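Local coordinates for protein Cfl (Pectobacterium brasiliense, PDB 7A9J) that acts as a coronafacic acid ligase of the ATP-dependent AMP-binding family, probably activating carboxylic acids as adenylates before coupling them in amide synthesis, at residues D208-T213 against S242-F247; Y334-L339 against R402-G407; G341-H346 against L378-P383; I357-P362 against E413-L418. The protein carries 1 engineered substitution. All blocks are in the same frame, centred on the assembly; numbering follows the deposited sequence. Where two conformers were deposited one is given.

Contact 1 of 4, residues D208-T213 against S242-F247; sequences DAVNLT and SILITF
The carbonyl oxygen of Ala-209 is gripped twice by Thr-213: backbone N of Thr-213 lies 3.0 Å from Ala-209 O, and hydroxyl OG1 of Thr-213 donates to the same oxygen over 2.7 Å. The two donors arrive from opposite faces of the carbonyl plane. With OG1 beside its own backbone N (chi1 -54°), the hydroxyl folds back on its helix and can still lie against an apolar neighbour, Thr-213 OG1 to Leu-244 CB measuring 3.5 Å. The methyl CG2 of Thr-213 takes the other branch and rests on the facing backbone, 3.8 Å from Ile-245 CA. Helices 203-214 and 240-251 meet here within the AMP-binding domain, their local axes 8.6 Å apart and crossing at -76°, with wholly buried side chains between them. Leu-244 points into this junction. Its CD2 packs 3.7 Å from Ala-209 CB and also touches Val-210 CG2, while CD1 leans over Ala-209 CB and Thr-213 OG1. Val-210 carries the contact onward: its CG2 lies 3.7 Å from Phe-247 CB and meets the Phe-247 ring at its edge, near the ring plane. The Phe-247 ring also meets that of Tyr-90 in helix 83-95. The side chain of Leu-244 also comes within about 4 Å (nearest atoms) of the bound indene carboxylic acid, in the pocket to which Pro-240 and Trp-241 at the start of the same helix belong. Pro-342 of strand 342-346 touches both Thr-213 and Leu-244.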
loop_
_atom_site.group_PDB
_atom_site.type_symbol
_atom_site.label_atom_id
_atom_site.label_comp_id
_atom_site.label_asym_id
_atom_site.label_seq_id
_atom_site.Cartn_x
_atom_site.Cartn_y
_atom_site.Cartn_z
ATOM N N ASP A 208 9.901 0.752 14.703
ATOM C CA ASP A 208 8.579 1.240 15.101
ATOM C C ASP A 208 7.556 1.038 13.979
ATOM O O ASP A 208 6.397 0.697 14.244
ATOM C CB ASP A 208 8.665 2.718 15.525
ATOM C CG ASP A 208 9.537 2.898 16.807
ATOM O OD1 ASP A 208 9.606 1.928 17.607
ATOM O OD2 ASP A 208 10.111 3.991 17.028
ATOM N N ALA A 209 7.987 1.168 12.713
ATOM C CA ALA A 209 7.076 0.924 11.602
ATOM C C ALA A 209 6.703 -0.554 11.493
ATOM O O ALA A 209 5.560 -0.899 11.136
ATOM C CB ALA A 209 7.707 1.407 10.302
ATOM N N VAL A 210 7.678 -1.449 11.715
ATOM C CA VAL A 210 7.353 -2.867 11.706
ATOM C C VAL A 210 6.410 -3.198 12.855
ATOM O O VAL A 210 5.475 -4.012 12.703
ATOM C CB VAL A 210 8.660 -3.705 11.793
ATOM C CG1 VAL A 210 8.306 -5.153 12.055
ATOM C CG2 VAL A 210 9.398 -3.583 10.405
ATOM N N ASN A 211 6.645 -2.581 14.022
ATOM C CA ASN A 211 5.770 -2.800 15.180
ATOM C C ASN A 211 4.326 -2.334 14.893
ATOM O O ASN A 211 3.371 -3.035 15.282
ATOM C CB ASN A 211 6.297 -2.073 16.415
ATOM C CG ASN A 211 7.508 -2.778 17.046
ATOM O OD1 ASN A 211 7.805 -3.922 16.733
ATOM N ND2 ASN A 211 8.201 -2.076 17.934
ATOM N N LEU A 212 4.162 -1.225 14.170
ATOM C CA LEU A 212 2.818 -0.838 13.713
ATOM C C LEU A 212 2.268 -1.910 12.780
ATOM O O LEU A 212 1.109 -2.333 12.903
ATOM C CB LEU A 212 2.835 0.496 12.965
ATOM C CG LEU A 212 3.091 1.702 13.881
ATOM C CD1 LEU A 212 3.529 2.899 13.047
ATOM C CD2 LEU A 212 1.762 2.037 14.682
ATOM N N THR A 213 3.089 -2.356 11.832
ATOM C CA THR A 213 2.588 -3.287 10.828
ATOM C C THR A 213 2.208 -4.632 11.449
ATOM O O THR A 213 1.245 -5.265 11.007
ATOM C CB THR A 213 3.674 -3.479 9.733
ATOM O OG1 THR A 213 4.021 -2.146 9.259
ATOM C CG2 THR A 213 3.097 -4.300 8.587
ATOM N N SER A 242 5.043 -3.283 1.479
ATOM C CA SER A 242 5.380 -4.720 1.433
ATOM C C SER A 242 6.665 -5.014 2.173
ATOM O O SER A 242 6.811 -6.101 2.718
ATOM C CB SER A 242 5.492 -5.195 0.014
ATOM O OG SER A 242 4.216 -5.248 -0.586
ATOM N N ILE A 243 7.622 -4.086 2.169
ATOM C CA ILE A 243 8.838 -4.309 2.963
ATOM C C ILE A 243 8.475 -4.482 4.430
ATOM O O ILE A 243 8.902 -5.438 5.104
ATOM C CB ILE A 243 9.798 -3.121 2.772
ATOM C CG1 ILE A 243 10.221 -3.048 1.331
ATOM C CG2 ILE A 243 10.952 -3.204 3.825
ATOM C CD1 ILE A 243 11.063 -1.796 0.958
ATOM N N LEU A 244 7.612 -3.576 4.934
ATOM C CA LEU A 244 7.213 -3.644 6.316
ATOM C C LEU A 244 6.409 -4.896 6.588
ATOM O O LEU A 244 6.565 -5.494 7.662
ATOM C CB LEU A 244 6.395 -2.405 6.674
ATOM C CG LEU A 244 7.161 -1.077 6.616
ATOM C CD1 LEU A 244 6.153 0.080 7.030
ATOM C CD2 LEU A 244 8.328 -1.031 7.568
ATOM N N ILE A 245 5.496 -5.247 5.684
ATOM C CA ILE A 245 4.706 -6.470 5.864
ATOM C C ILE A 245 5.629 -7.669 5.940
ATOM O O ILE A 245 5.443 -8.538 6.783
ATOM C CB ILE A 245 3.729 -6.680 4.702
ATOM C CG1 ILE A 245 2.568 -5.675 4.844
ATOM C CG2 ILE A 245 3.167 -8.094 4.708
ATOM C CD1 ILE A 245 1.747 -5.578 3.524
ATOM N N THR A 246 6.622 -7.696 5.070
ATOM C CA THR A 246 7.527 -8.852 5.023
ATOM C C THR A 246 8.353 -8.960 6.319
ATOM O O THR A 246 8.470 -10.041 6.907
ATOM C CB THR A 246 8.400 -8.720 3.771
ATOM O OG1 THR A 246 7.563 -8.701 2.616
ATOM C CG2 THR A 246 9.446 -9.960 3.680
ATOM N N PHE A 247 8.954 -7.858 6.783
ATOM C CA PHE A 247 9.679 -7.891 8.032
ATOM C C PHE A 247 8.759 -8.307 9.174
ATOM O O PHE A 247 9.135 -9.116 10.031
ATOM C CB PHE A 247 10.290 -6.530 8.410
ATOM C CG PHE A 247 11.365 -6.039 7.474
ATOM C CD1 PHE A 247 12.292 -6.931 6.861
ATOM C CD2 PHE A 247 11.562 -4.694 7.326
ATOM C CE1 PHE A 247 13.286 -6.411 6.035
ATOM C CE2 PHE A 247 12.550 -4.188 6.488
ATOM C CZ PHE A 247 13.453 -5.035 5.881
#

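Contact 2 of 4, residues Y334-L339 against R402-G407; sequences YGQTEL and RWLATG. With R4Z (6-ethyl-1-oxidanylidene-indene-4-carboxylic acid), chain B.
Leu-404 supplies the tight part of this contact, its two methyls set against the end of Gln-336. CD1 of Leu-404 lies 3.6 Å from Gln-336 NE2 and CD2 of Leu-404 lies 3.7 Å from Gln-336 OE1, one methyl to each end of the amide. CG of Leu-404 stands anti to the backbone N (chi1 -176°), carrying the branch across to the facing loop, where CD1 also lies 3.8 Å from Glu-338 CB and touches Leu-339. The amide is pinned by a nearly straight bond from Gln-336 NE2 to Glu-338 OE1 (3.0 Å, 168°), leaving in the amide plane but meeting the carboxylate from above; the other oxygen of that carboxylate, OE2, is salt-bridged to Lys-197. Tyr-334 OH presses on Thr-406 CB at 3.3 Å, while that hydroxyl is bonded to Asp-408 and OG1 of Thr-406 to Leu-378. Toward solvent the contact thins out: Arg-402 is poorly ordered and only skirts 334-339, and Ala-405 points away. The backbone of 334-339 lies against the ligand, Gln-336 C sitting 3.3 Å from C13 of its ethyl group. Tyr-Gly-Gln-Thr-Glu, residues 334-338, matches the YGxTE signature of adenylate-forming enzymes, a loop at the substrate pocket.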
loop_
_atom_site.group_PDB
_atom_site.type_symbol
_atom_site.label_atom_id
_atom_site.label_comp_id
_atom_site.label_asym_id
_atom_site.label_seq_id
_atom_site.Cartn_x
_atom_site.Cartn_y
_atom_site.Cartn_z
ATOM N N TYR A 334 -4.390 2.019 6.613
ATOM C CA TYR A 334 -4.287 3.379 6.126
ATOM C C TYR A 334 -2.951 3.898 6.608
ATOM O O TYR A 334 -2.692 3.897 7.805
ATOM C CB TYR A 334 -5.436 4.200 6.689
ATOM C CG TYR A 334 -5.454 5.701 6.438
ATOM C CD1 TYR A 334 -4.648 6.573 7.174
ATOM C CD2 TYR A 334 -6.356 6.253 5.532
ATOM C CE1 TYR A 334 -4.755 7.981 6.996
ATOM C CE2 TYR A 334 -6.417 7.637 5.321
ATOM C CZ TYR A 334 -5.635 8.491 6.077
ATOM O OH TYR A 334 -5.739 9.892 5.886
ATOM N N GLY A 335 -2.116 4.350 5.696
ATOM C CA GLY A 335 -0.806 4.799 6.140
ATOM C C GLY A 335 -0.046 5.357 4.965
ATOM O O GLY A 335 -0.504 5.315 3.811
ATOM N N GLN A 336 1.127 5.906 5.279
ATOM C CA GLN A 336 1.948 6.452 4.206
ATOM C C GLN A 336 3.392 6.532 4.693
ATOM O O GLN A 336 3.677 6.519 5.897
ATOM C CB GLN A 336 1.460 7.835 3.759
ATOM C CG GLN A 336 1.508 8.867 4.849
ATOM C CD GLN A 336 0.814 10.178 4.410
ATOM O OE1 GLN A 336 -0.375 10.370 4.662
ATOM N NE2 GLN A 336 1.541 11.045 3.716
ATOM N N THR A 337 4.294 6.673 3.724
ATOM C CA THR A 337 5.726 6.647 4.031
ATOM C C THR A 337 6.135 7.721 5.034
ATOM O O THR A 337 6.931 7.457 5.928
ATOM C CB THR A 337 6.481 6.799 2.707
ATOM O OG1 THR A 337 6.057 5.698 1.878
ATOM C CG2 THR A 337 8.001 6.668 2.930
ATOM N N GLU A 338 5.592 8.949 4.915
ATOM C CA GLU A 338 5.975 10.014 5.857
ATOM C C GLU A 338 5.598 9.686 7.298
ATOM O O GLU A 338 6.192 10.206 8.239
ATOM C CB GLU A 338 5.306 11.316 5.443
ATOM C CG GLU A 338 5.759 11.807 4.093
ATOM C CD GLU A 338 4.960 11.290 2.862
ATOM O OE1 GLU A 338 4.259 10.222 2.889
ATOM O OE2 GLU A 338 5.078 12.002 1.828
ATOM N N LEU A 339 4.617 8.836 7.496
ATOM C CA LEU A 339 4.200 8.427 8.828
ATOM C C LEU A 339 4.905 7.158 9.258
ATOM O O LEU A 339 4.496 6.516 10.230
ATOM C CB LEU A 339 2.692 8.206 8.841
ATOM C CG LEU A 339 2.020 9.549 8.645
ATOM C CD1 LEU A 339 0.520 9.319 8.549
ATOM C CD2 LEU A 339 2.396 10.483 9.853
ATOM N N ARG A 402 5.838 17.116 14.871
ATOM C CA ARG A 402 5.012 17.590 13.763
ATOM C C ARG A 402 3.768 16.716 13.576
ATOM O O ARG A 402 3.812 15.495 13.768
ATOM C CB ARG A 402 5.835 17.598 12.473
ATOM C CG ARG A 402 6.320 16.211 12.076
ATOM C CD ARG A 402 7.228 16.220 10.851
ATOM N NE ARG A 402 6.589 16.853 9.699
ATOM C CZ ARG A 402 5.778 16.232 8.840
ATOM N NH1 ARG A 402 5.485 14.938 8.987
ATOM N NH2 ARG A 402 5.253 16.914 7.827
ATOM N N TRP A 403 2.653 17.360 13.226
ATOM C CA TRP A 403 1.431 16.700 12.771
ATOM C C TRP A 403 1.401 16.676 11.246
ATOM O O TRP A 403 1.722 17.675 10.602
ATOM C CB TRP A 403 0.192 17.439 13.285
ATOM C CG TRP A 403 0.074 17.358 14.775
ATOM C CD1 TRP A 403 0.623 18.207 15.695
ATOM C CD2 TRP A 403 -0.613 16.350 15.521
ATOM N NE1 TRP A 403 0.307 17.787 16.974
ATOM C CE2 TRP A 403 -0.448 16.644 16.890
ATOM C CE3 TRP A 403 -1.352 15.219 15.161
ATOM C CZ2 TRP A 403 -0.995 15.848 17.899
ATOM C CZ3 TRP A 403 -1.910 14.437 16.172
ATOM C CH2 TRP A 403 -1.718 14.754 17.518
ATOM N N LEU A 404 0.974 15.562 10.667
ATOM C CA LEU A 404 0.775 15.479 9.224
ATOM C C LEU A 404 -0.699 15.727 8.899
ATOM O O LEU A 404 -1.563 15.004 9.399
ATOM C CB LEU A 404 1.189 14.108 8.695
ATOM C CG LEU A 404 1.100 13.943 7.172
ATOM C CD1 LEU A 404 2.195 13.018 6.670
ATOM C CD2 LEU A 404 -0.261 13.403 6.746
ATOM N N ALA A 405 -0.970 16.697 8.027
ATOM C CA ALA A 405 -2.324 16.955 7.546
ATOM C C ALA A 405 -2.641 16.023 6.388
ATOM O O ALA A 405 -2.020 16.112 5.325
ATOM C CB ALA A 405 -2.481 18.417 7.110
ATOM N N THR A 406 -3.613 15.139 6.582
ATOM C CA THR A 406 -3.896 14.102 5.592
ATOM C C THR A 406 -4.713 14.596 4.397
ATOM O O THR A 406 -4.731 13.910 3.363
ATOM C CB THR A 406 -4.691 12.977 6.221
ATOM O OG1 THR A 406 -5.937 13.533 6.675
ATOM C CG2 THR A 406 -3.934 12.338 7.416
ATOM N N GLY A 407 -5.452 15.686 4.536
ATOM C CA GLY A 407 -6.399 16.126 3.541
ATOM C C GLY A 407 -7.714 15.375 3.565
ATOM O O GLY A 407 -8.557 15.634 2.703
HETATM C C13 R4Z B . 3.982 3.305 4.620
HETATM C C15 R4Z B . 1.652 2.305 4.707
HETATM C C02 R4Z B . -0.705 1.215 4.601
HETATM C C03 R4Z B . -1.669 0.841 3.665
HETATM C C04 R4Z B . -1.131 1.341 2.323
HETATM C C05 R4Z B . 0.492 1.837 4.111
HETATM C C06 R4Z B . 0.330 1.932 2.706
HETATM C C07 R4Z B . 1.365 2.479 1.957
HETATM C C08 R4Z B . 1.212 2.592 0.431
HETATM C C11 R4Z B . 2.542 2.909 2.567
HETATM C C12 R4Z B . 2.707 2.827 3.956
HETATM C C14 R4Z B . 5.118 2.257 4.449
HETATM O O01 R4Z B . -0.878 1.022 5.776
HETATM O O09 R4Z B . 2.256 2.815 -0.239
HETATM O O10 R4Z B . 0.088 2.487 -0.157
#

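Contact 3 of 4, residues G341-H346 against L378-P383; sequences GPVIYH and LLIRSP. With R4Z (6-ethyl-1-oxidanylidene-indene-4-carboxylic acid), chain B.
Val-343 and Ile-344 stand side by side as two adjacent bumps facing Leu-378, Ile-380 and Ser-382. Their shared direction comes from a classic beta bulge opposite Tyr-334, which turns two successive side chains to the same face of the strand. CD1 of Ile-380 fits the hollow between them, 4.0 Å from Val-343 CG2 in a tip-to-tip meeting and 3.9 Å from Ile-344 CD1. In return, CD1 of Ile-344 enters the notch between Ile-380 and Leu-378, reaching Leu-378 CD2 tip to tip at 3.7 Å. Ile-344 gets there because CG1 lies anti to the carbonyl carbon (chi1 -68°) and its chain then runs on extended. At the other end CG1 of Val-343 lies on the flank of Ser-382, 3.9 Å from Ser-382 CB; the Ser-382 hydroxyl itself is bonded to Leu-339 O. The packing is mostly apolar and joins strands that are not backbone partners, their axes 9.1 Å apart at closest and their directions 122° apart. Pro-342 turns away from this interlock toward the ligand, its CB 3.3 Å from the ketone oxygen O01. Strand 342-346 is flanked by strands 331-335 and 356-360, strand 376-381 pairs with 365-368 and 404-406, and the Tyr-334 side chain touches Val-343, Ile-344 and Ile-380. Helix 203-214 closes the Ser-382 end through Leu-212.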
loop_
_atom_site.group_PDB
_atom_site.type_symbol
_atom_site.label_atom_id
_atom_site.label_comp_id
_atom_site.label_asym_id
_atom_site.label_seq_id
_atom_site.Cartn_x
_atom_site.Cartn_y
_atom_site.Cartn_z
ATOM N N GLY A 341 4.825 4.058 8.858
ATOM C CA GLY A 341 4.107 2.863 8.529
ATOM C C GLY A 341 2.593 3.047 8.516
ATOM O O GLY A 341 2.091 4.143 8.469
ATOM N N PRO A 342 1.876 1.944 8.503
ATOM C CA PRO A 342 0.428 1.967 8.776
ATOM C C PRO A 342 0.157 2.699 10.091
ATOM O O PRO A 342 0.820 2.469 11.120
ATOM C CB PRO A 342 0.063 0.475 8.931
ATOM C CG PRO A 342 1.270 -0.251 8.285
ATOM C CD PRO A 342 2.456 0.601 8.699
ATOM N N VAL A 343 -0.902 3.521 10.095
ATOM C CA VAL A 343 -1.247 4.182 11.351
ATOM C C VAL A 343 -2.679 3.953 11.789
ATOM O O VAL A 343 -2.991 4.172 12.954
ATOM C CB VAL A 343 -0.983 5.706 11.260
ATOM C CG1 VAL A 343 0.566 5.911 11.176
ATOM C CG2 VAL A 343 -1.701 6.350 10.049
ATOM N N ILE A 344 -3.580 3.626 10.883
ATOM C CA ILE A 344 -4.980 3.420 11.217
ATOM C C ILE A 344 -5.400 2.107 10.569
ATOM O O ILE A 344 -5.074 1.848 9.409
ATOM C CB ILE A 344 -5.851 4.611 10.743
ATOM C CG1 ILE A 344 -5.511 5.843 11.566
ATOM C CG2 ILE A 344 -7.331 4.258 10.932
ATOM C CD1 ILE A 344 -5.997 7.220 10.927
ATOM N N TYR A 345 -6.087 1.283 11.331
ATOM C CA TYR A 345 -6.378 -0.066 10.910
ATOM C C TYR A 345 -7.837 -0.384 11.144
ATOM O O TYR A 345 -8.351 -0.154 12.239
ATOM C CB TYR A 345 -5.464 -0.987 11.694
ATOM C CG TYR A 345 -5.756 -2.468 11.622
ATOM C CD1 TYR A 345 -5.943 -3.107 10.414
ATOM C CD2 TYR A 345 -5.818 -3.216 12.797
ATOM C CE1 TYR A 345 -6.205 -4.499 10.345
ATOM C CE2 TYR A 345 -6.092 -4.599 12.764
ATOM C CZ TYR A 345 -6.279 -5.229 11.523
ATOM O OH TYR A 345 -6.515 -6.590 11.506
ATOM N N HIS A 346 -8.498 -0.915 10.109
ATOM C CA HIS A 346 -9.885 -1.297 10.226
ATOM C C HIS A 346 -9.954 -2.814 10.187
ATOM O O HIS A 346 -9.803 -3.419 9.126
ATOM C CB HIS A 346 -10.730 -0.664 9.116
ATOM C CG HIS A 346 -12.159 -0.587 9.490
ATOM N ND1 HIS A 346 -12.745 -1.514 10.327
ATOM C CD2 HIS A 346 -13.114 0.345 9.214
ATOM C CE1 HIS A 346 -14.007 -1.154 10.551
ATOM N NE2 HIS A 346 -14.243 -0.019 9.910
ATOM N N LEU A 378 -8.381 15.207 9.410
ATOM C CA LEU A 378 -7.592 14.269 10.201
ATOM C C LEU A 378 -6.120 14.660 10.132
ATOM O O LEU A 378 -5.546 14.738 9.035
ATOM C CB LEU A 378 -7.771 12.851 9.682
ATOM C CG LEU A 378 -6.889 11.798 10.277
ATOM C CD1 LEU A 378 -7.160 11.744 11.762
ATOM C CD2 LEU A 378 -7.225 10.478 9.549
ATOM N N LEU A 379 -5.538 14.914 11.303
ATOM C CA LEU A 379 -4.112 15.134 11.499
ATOM C C LEU A 379 -3.527 13.976 12.298
ATOM O O LEU A 379 -4.161 13.468 13.223
ATOM C CB LEU A 379 -3.874 16.445 12.257
ATOM C CG LEU A 379 -4.635 17.700 11.816
ATOM C CD1 LEU A 379 -4.175 18.933 12.578
ATOM C CD2 LEU A 379 -4.421 17.860 10.357
ATOM N N ILE A 380 -2.309 13.551 11.962
ATOM C CA ILE A 380 -1.774 12.323 12.548
ATOM C C ILE A 380 -0.333 12.550 12.980
ATOM O O ILE A 380 0.457 13.149 12.245
ATOM C CB ILE A 380 -1.844 11.109 11.590
ATOM C CG1 ILE A 380 -3.299 10.850 11.168
ATOM C CG2 ILE A 380 -1.234 9.823 12.281
ATOM C CD1 ILE A 380 -3.370 9.948 9.965
ATOM N N ARG A 381 0.007 12.058 14.169
ATOM C CA ARG A 381 1.393 11.892 14.562
ATOM C C ARG A 381 1.667 10.406 14.830
ATOM O O ARG A 381 0.897 9.742 15.536
ATOM C CB ARG A 381 1.697 12.759 15.790
ATOM C CG ARG A 381 3.173 12.901 16.093
ATOM C CD ARG A 381 3.370 14.255 16.842
ATOM N NE ARG A 381 2.615 14.271 18.092
ATOM C CZ ARG A 381 2.432 15.348 18.850
ATOM N NH1 ARG A 381 2.956 16.509 18.485
ATOM N NH2 ARG A 381 1.727 15.258 19.980
ATOM N N SER A 382 2.728 9.899 14.250
ATOM C CA SER A 382 2.992 8.454 14.303
ATOM C C SER A 382 4.125 8.127 15.284
ATOM O O SER A 382 5.034 8.952 15.475
ATOM C CB SER A 382 3.356 7.938 12.902
ATOM O OG SER A 382 3.898 6.617 13.001
ATOM N N PRO A 383 4.073 6.967 15.964
ATOM C CA PRO A 383 5.218 6.562 16.797
ATOM C C PRO A 383 6.415 6.150 15.981
ATOM O O PRO A 383 7.526 6.058 16.536
ATOM C CB PRO A 383 4.671 5.388 17.621
ATOM C CG PRO A 383 3.682 4.731 16.684
ATOM C CD PRO A 383 3.006 5.952 16.000
HETATM C C13 R4Z B . 3.982 3.305 4.620
HETATM C C15 R4Z B . 1.652 2.305 4.707
HETATM C C02 R4Z B . -0.705 1.215 4.601
HETATM C C03 R4Z B . -1.669 0.841 3.665
HETATM C C04 R4Z B . -1.131 1.341 2.323
HETATM C C05 R4Z B . 0.492 1.837 4.111
HETATM C C06 R4Z B . 0.330 1.932 2.706
HETATM C C07 R4Z B . 1.365 2.479 1.957
HETATM C C08 R4Z B . 1.212 2.592 0.431
HETATM C C11 R4Z B . 2.542 2.909 2.567
HETATM C C12 R4Z B . 2.707 2.827 3.956
HETATM C C14 R4Z B . 5.118 2.257 4.449
HETATM O O01 R4Z B . -0.878 1.022 5.776
HETATM O O09 R4Z B . 2.256 2.815 -0.239
HETATM O O10 R4Z B . 0.088 2.487 -0.157
#

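Contact 4 of 4, residues I357-P362 against E413-L418; sequences IGWPLP and ENNGNL. Engineered in segment 413-418: Gly-416 (natural residue Arg).
An antiparallel junction between strand 356-360 and the beginning of strand 418-423 ties Ile-357 and Gly-358 to Leu-418, just beyond the type I turn Glu-413 to Gly-416 in the hairpin loop joining strands 408-412 and 418-423, with Asn-417 between. Ile-357 N donates to Leu-418 O over 2.9 Å, and Leu-418 N returns a bond to Gly-358 O, also 2.9 Å. Asn-417 OD1 adds a weak, bent bond from Gly-358 N. Trp-359 reaches across to the turn: its NE1 donates to Asn-415 O at 2.8 Å, the acceptor lying in the indole plane while the donor stands 44° out of the carbonyl plane. Over one face of that ring sits Asn-417 CB, 3.4 Å above the Trp-359 plane and offset to its rim, with the Asn-417 amide tilted only 20° from the ring. An Asx turn overlaps the end of the type I turn, Asn-417 N donating to Asn-415 OD1 at 3.0 Å. Gly-416, engineered in place of Arg, puts its C atom 3.5 Å from Trp-359 CD1. On the buried side Ile-357 CG1 packs 3.6 Å from Leu-418 CB. Both residues touch Ile-344 of strand 342-346, Leu-418 also meets Ile-366 of strand 365-368, and His-346 and Trp-359 pack edge-to-face.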
loop_
_atom_site.group_PDB
_atom_site.type_symbol
_atom_site.label_atom_id
_atom_site.label_comp_id
_atom_site.label_asym_id
_atom_site.label_seq_id
_atom_site.Cartn_x
_atom_site.Cartn_y
_atom_site.Cartn_z
ATOM N N ILE A 357 -12.624 4.341 8.312
ATOM C CA ILE A 357 -11.263 3.859 8.172
ATOM C C ILE A 357 -10.711 3.152 9.387
ATOM O O ILE A 357 -9.569 2.612 9.310
ATOM C CB ILE A 357 -10.283 4.954 7.751
ATOM C CG1 ILE A 357 -10.273 6.086 8.788
ATOM C CG2 ILE A 357 -10.615 5.389 6.325
ATOM C CD1 ILE A 357 -9.314 7.187 8.384
ATOM N N GLY A 358 -11.440 3.054 10.472
ATOM C CA GLY A 358 -10.909 2.225 11.532
ATOM C C GLY A 358 -10.299 3.007 12.689
ATOM O O GLY A 358 -10.623 4.190 12.926
ATOM N N TRP A 359 -9.378 2.371 13.391
ATOM C CA TRP A 359 -8.889 2.853 14.652
ATOM C C TRP A 359 -7.405 3.178 14.572
ATOM O O TRP A 359 -6.632 2.370 14.037
ATOM C CB TRP A 359 -9.106 1.799 15.754
ATOM C CG TRP A 359 -10.525 1.608 16.150
ATOM C CD1 TRP A 359 -11.153 2.217 17.216
ATOM C CD2 TRP A 359 -11.564 0.863 15.447
ATOM N NE1 TRP A 359 -12.466 1.851 17.256
ATOM C CE2 TRP A 359 -12.743 1.017 16.204
ATOM C CE3 TRP A 359 -11.571 0.008 14.328
ATOM C CZ2 TRP A 359 -13.974 0.422 15.833
ATOM C CZ3 TRP A 359 -12.780 -0.585 13.951
ATOM C CH2 TRP A 359 -13.974 -0.343 14.698
ATOM N N PRO A 360 -6.944 4.207 15.282
ATOM C CA PRO A 360 -5.482 4.431 15.369
ATOM C C PRO A 360 -4.785 3.245 16.009
ATOM O O PRO A 360 -5.240 2.669 17.002
ATOM C CB PRO A 360 -5.358 5.684 16.267
ATOM C CG PRO A 360 -6.698 6.444 15.958
ATOM C CD PRO A 360 -7.724 5.309 15.897
ATOM N N LEU A 361 -3.646 2.902 15.427
ATOM C CA LEU A 361 -2.804 1.859 15.956
ATOM C C LEU A 361 -2.127 2.308 17.243
ATOM O O LEU A 361 -2.136 3.491 17.589
ATOM C CB LEU A 361 -1.823 1.505 14.863
ATOM C CG LEU A 361 -2.506 0.684 13.758
ATOM C CD1 LEU A 361 -1.531 0.571 12.511
ATOM C CD2 LEU A 361 -2.987 -0.699 14.231
ATOM N N PRO A 362 -1.479 1.381 17.972
ATOM C CA PRO A 362 -0.853 1.771 19.252
ATOM C C PRO A 362 0.211 2.846 19.077
ATOM O O PRO A 362 1.011 2.813 18.140
ATOM C CB PRO A 362 -0.263 0.455 19.790
ATOM C CG PRO A 362 -1.105 -0.623 19.148
ATOM C CD PRO A 362 -1.418 -0.088 17.751
ATOM N N GLU A 413 -15.985 8.407 16.410
ATOM C CA GLU A 413 -17.129 7.928 17.189
ATOM C C GLU A 413 -16.686 7.664 18.628
ATOM O O GLU A 413 -15.485 7.651 18.964
ATOM C CB GLU A 413 -17.685 6.623 16.577
ATOM C CG GLU A 413 -18.153 6.767 15.105
ATOM C CD GLU A 413 -19.658 6.810 14.981
ATOM O OE1 GLU A 413 -20.205 5.855 14.389
ATOM O OE2 GLU A 413 -20.293 7.772 15.489
ATOM N N ASN A 414 -17.682 7.372 19.456
ATOM C CA ASN A 414 -17.454 7.093 20.864
ATOM C C ASN A 414 -16.484 5.961 21.098
ATOM O O ASN A 414 -15.685 6.024 22.027
ATOM C CB ASN A 414 -18.790 6.798 21.511
ATOM C CG ASN A 414 -19.602 8.091 21.718
ATOM O OD1 ASN A 414 -19.006 9.159 21.934
ATOM N ND2 ASN A 414 -20.932 8.017 21.605
ATOM N N ASN A 415 -16.426 4.981 20.200
ATOM C CA ASN A 415 -15.548 3.861 20.428
ATOM C C ASN A 415 -14.178 4.058 19.754
ATOM O O ASN A 415 -13.406 3.119 19.607
ATOM C CB ASN A 415 -16.264 2.623 19.934
ATOM C CG ASN A 415 -16.467 2.627 18.445
ATOM O OD1 ASN A 415 -16.133 3.592 17.770
ATOM N ND2 ASN A 415 -17.004 1.533 17.914
ATOM N N GLY A 416 -13.917 5.278 19.234
ATOM C CA GLY A 416 -12.657 5.539 18.560
ATOM C C GLY A 416 -12.650 5.394 17.058
ATOM O O GLY A 416 -11.661 5.773 16.416
ATOM N N ASN A 417 -13.665 4.760 16.477
ATOM C CA ASN A 417 -13.669 4.529 15.038
ATOM C C ASN A 417 -13.735 5.867 14.279
ATOM O O ASN A 417 -14.449 6.775 14.677
ATOM C CB ASN A 417 -14.869 3.657 14.652
ATOM C CG ASN A 417 -14.837 3.232 13.201
ATOM O OD1 ASN A 417 -13.791 3.197 12.573
ATOM N ND2 ASN A 417 -16.018 2.928 12.651
ATOM N N LEU A 418 -12.909 5.969 13.215
ATOM C CA LEU A 418 -12.874 7.198 12.403
ATOM C C LEU A 418 -13.815 6.997 11.236
ATOM O O LEU A 418 -13.549 6.261 10.297
ATOM C CB LEU A 418 -11.447 7.470 11.941
ATOM C CG LEU A 418 -10.626 7.767 13.214
ATOM C CD1 LEU A 418 -9.175 7.771 12.769
ATOM C CD2 LEU A 418 -10.994 9.205 13.781
#

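Contacts 2 and 3 lie closest, their centres 7 Å apart, and are stitched by Thr-406 OG1 to Leu-378 O (2.7 Å) and Leu-339 O to Ser-382 OG (2.8 Å); both touch the bound indene carboxylic acid. Contact 1 reaches the same pocket from the helical side through Leu-244 and abuts contact 3 where Thr-213 OG1 lies 3.2 Å from Pro-342 CD. Contact 4 extends the strands outward from contact 3, centres about 10 Å apart, by backbone bonds such as Val-343 O to Leu-361 N (2.9 Å). At its nearest atoms the Ile-357 side chain remains about 10 Å from the ligand. Leu-212, at the back of contact 1, packs against Leu-361 and Pro-362 of contact 4.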